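Side-chain contact in glutamine synthetase (Streptomyces coelicolor, PDB 4BAX), which belongs to the glutamine synthetase family, pairing a beta-Grasp domain with a catalytic domain in an assembly of ten subunits: residues A[151-156]-A[209-214]. Numbering follows the deposited sequence.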
loop_
_atom_site.group_PDB
_atom_site.type_symbol
_atom_site.label_atom_id
_atom_site.label_comp_id
_atom_site.label_asym_id
_atom_site.label_seq_id
_atom_site.Cartn_x
_atom_site.Cartn_y
_atom_site.Cartn_z
ATOM N N GLY A 151 5.074 -7.928 -23.001
ATOM C CA GLY A 151 6.336 -7.338 -23.426
ATOM C C GLY A 151 6.446 -6.844 -24.857
ATOM O O GLY A 151 7.551 -6.567 -25.309
ATOM N N ARG A 152 5.324 -6.692 -25.554
ATOM C CA ARG A 152 5.359 -6.281 -26.954
ATOM C C ARG A 152 5.993 -4.923 -27.140
ATOM O O ARG A 152 6.639 -4.684 -28.154
ATOM C CB ARG A 152 3.976 -6.316 -27.610
ATOM C CG ARG A 152 4.042 -6.708 -29.076
ATOM C CD ARG A 152 2.878 -6.151 -29.876
ATOM N NE ARG A 152 1.714 -7.015 -29.714
ATOM C CZ ARG A 152 1.532 -8.156 -30.374
ATOM N NH1 ARG A 152 2.418 -8.573 -31.269
ATOM N NH2 ARG A 152 0.442 -8.878 -30.162
ATOM N N ASP A 153 5.805 -4.029 -26.180
ATOM C CA ASP A 153 6.436 -2.722 -26.286
ATOM C C ASP A 153 7.979 -2.872 -26.329
ATOM O O ASP A 153 8.639 -2.209 -27.136
ATOM C CB ASP A 153 5.976 -1.793 -25.155
ATOM C CG ASP A 153 6.059 -2.452 -23.782
ATOM O OD1 ASP A 153 6.184 -3.702 -23.711
ATOM O OD2 ASP A 153 5.979 -1.718 -22.772
ATOM N N VAL A 154 8.539 -3.772 -25.509
ATOM C CA VAL A 154 9.982 -4.042 -25.524
ATOM C C VAL A 154 10.401 -4.656 -26.860
ATOM O O VAL A 154 11.394 -4.249 -27.470
ATOM C CB VAL A 154 10.414 -5.026 -24.387
ATOM C CG1 VAL A 154 11.953 -5.080 -24.311
ATOM C CG2 VAL A 154 9.875 -4.627 -23.016
ATOM N N VAL A 155 9.620 -5.627 -27.313
ATOM C CA VAL A 155 9.929 -6.348 -28.530
ATOM C C VAL A 155 9.957 -5.411 -29.740
ATOM O O VAL A 155 10.864 -5.488 -30.589
ATOM C CB VAL A 155 8.918 -7.445 -28.755
ATOM C CG1 VAL A 155 9.135 -8.081 -30.124
ATOM C CG2 VAL A 155 9.010 -8.470 -27.617
ATOM N N GLU A 156 8.985 -4.505 -29.805
ATOM C CA GLU A 156 8.931 -3.549 -30.887
ATOM C C GLU A 156 10.074 -2.568 -30.859
ATOM O O GLU A 156 10.651 -2.274 -31.915
ATOM C CB GLU A 156 7.606 -2.801 -30.901
ATOM C CG GLU A 156 6.411 -3.671 -31.226
ATOM C CD GLU A 156 6.240 -3.957 -32.736
ATOM O OE1 GLU A 156 6.758 -3.196 -33.598
ATOM O OE2 GLU A 156 5.551 -4.945 -33.061
ATOM N N GLU A 209 16.271 -2.506 -20.622
ATOM C CA GLU A 209 16.606 -1.698 -19.455
ATOM C C GLU A 209 15.667 -0.508 -19.310
ATOM O O GLU A 209 15.269 -0.169 -18.198
ATOM C CB GLU A 209 18.033 -1.174 -19.548
ATOM C CG GLU A 209 19.094 -2.233 -19.321
ATOM C CD GLU A 209 20.498 -1.707 -19.563
ATOM O OE1 GLU A 209 20.684 -0.475 -19.584
ATOM O OE2 GLU A 209 21.421 -2.527 -19.743
ATOM N N ASP A 210 15.293 0.100 -20.431
ATOM C CA ASP A 210 14.410 1.268 -20.422
ATOM C C ASP A 210 12.991 0.955 -19.971
ATOM O O ASP A 210 12.313 1.807 -19.371
ATOM C CB ASP A 210 14.420 1.954 -21.798
ATOM C CG ASP A 210 15.764 2.571 -22.136
ATOM O OD1 ASP A 210 16.482 2.988 -21.198
ATOM O OD2 ASP A 210 16.124 2.618 -23.331
ATOM N N PHE A 211 12.575 -0.290 -20.203
ATOM C CA PHE A 211 11.258 -0.748 -19.804
ATOM C C PHE A 211 11.270 -1.425 -18.440
ATOM O O PHE A 211 10.249 -1.948 -18.001
ATOM C CB PHE A 211 10.713 -1.710 -20.850
ATOM C CG PHE A 211 10.508 -1.077 -22.197
ATOM C CD1 PHE A 211 11.557 -1.026 -23.119
ATOM C CD2 PHE A 211 9.272 -0.554 -22.566
ATOM C CE1 PHE A 211 11.377 -0.453 -24.382
ATOM C CE2 PHE A 211 9.093 0.028 -23.818
ATOM C CZ PHE A 211 10.151 0.080 -24.729
ATOM N N GLU A 212 12.430 -1.447 -17.792
ATOM C CA GLU A 212 12.577 -2.071 -16.469
ATOM C C GLU A 212 12.239 -3.547 -16.458
ATOM O O GLU A 212 11.697 -4.030 -15.466
ATOM C CB GLU A 212 11.759 -1.352 -15.403
ATOM C CG GLU A 212 12.288 -0.023 -14.984
ATOM C CD GLU A 212 11.304 0.694 -14.081
ATOM O OE1 GLU A 212 10.065 0.462 -14.194
ATOM O OE2 GLU A 212 11.782 1.485 -13.240
ATOM N N VAL A 213 12.565 -4.265 -17.533
ATOM C CA VAL A 213 12.372 -5.716 -17.547
ATOM C C VAL A 213 13.666 -6.378 -17.942
ATOM O O VAL A 213 14.611 -5.710 -18.364
ATOM C CB VAL A 213 11.218 -6.189 -18.492
ATOM C CG1 VAL A 213 9.918 -5.420 -18.217
ATOM C CG2 VAL A 213 11.633 -6.075 -19.962
ATOM N N SER A 214 13.684 -7.698 -17.831
ATOM C CA SER A 214 14.872 -8.462 -18.139
ATOM C C SER A 214 14.571 -9.478 -19.222
ATOM O O SER A 214 13.431 -9.952 -19.347
ATOM C CB SER A 214 15.361 -9.191 -16.896
ATOM O OG SER A 214 15.918 -8.273 -15.974
#
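A Schellman motif ends helix 190-210 beside the first turn of helix 152-164, and Phe211, just before the positive-phi residue Glu212, lays its ring against Val154. The CA of Val154 sits over one face of the ring, 4.1 Å from its centroid and 13° off the normal, a CH-pi contact displaced toward the rim on the CE1 side. From the same residue, CG2 reaches the base of the ring, 3.7 Å from Phe211 CG. In Val154, CG1 lies anti to the backbone N (chi1 -171°), which leaves CG2 anti to the carbonyl carbon and facing the second segment, where it also meets Val213 CG2 at 3.8 Å. Glu212 turns the chain between Phe211 and Val213, so that both side chains bear on one valine. Val154 and Val213 both pack on Phe119 of strand 110-121, in the sheet of the catalytic domain, and on Ala208 of helix 190-210.

Asp153 adds a polar group, bringing its carboxylate obliquely to the CD2/CE2 side of the ring, the two planes 69° apart, with OD2 3.5 Å from Phe211 CD2. Its CG stands between the backbone N and the carbonyl carbon, which brings Asp153 OD1 back to the N of Val154 for a weak hydrogen bond of 3.0 Å. A sodium ion lies about 3 Å from the nearest side-chain atom of Asp153. The contact lies at a subunit interface: Glu209 OE1 forms a salt bridge with Arg152 NE of a neighbouring subunit, and Val213 O is hydrogen-bonded to Ser146 OG of that subunit.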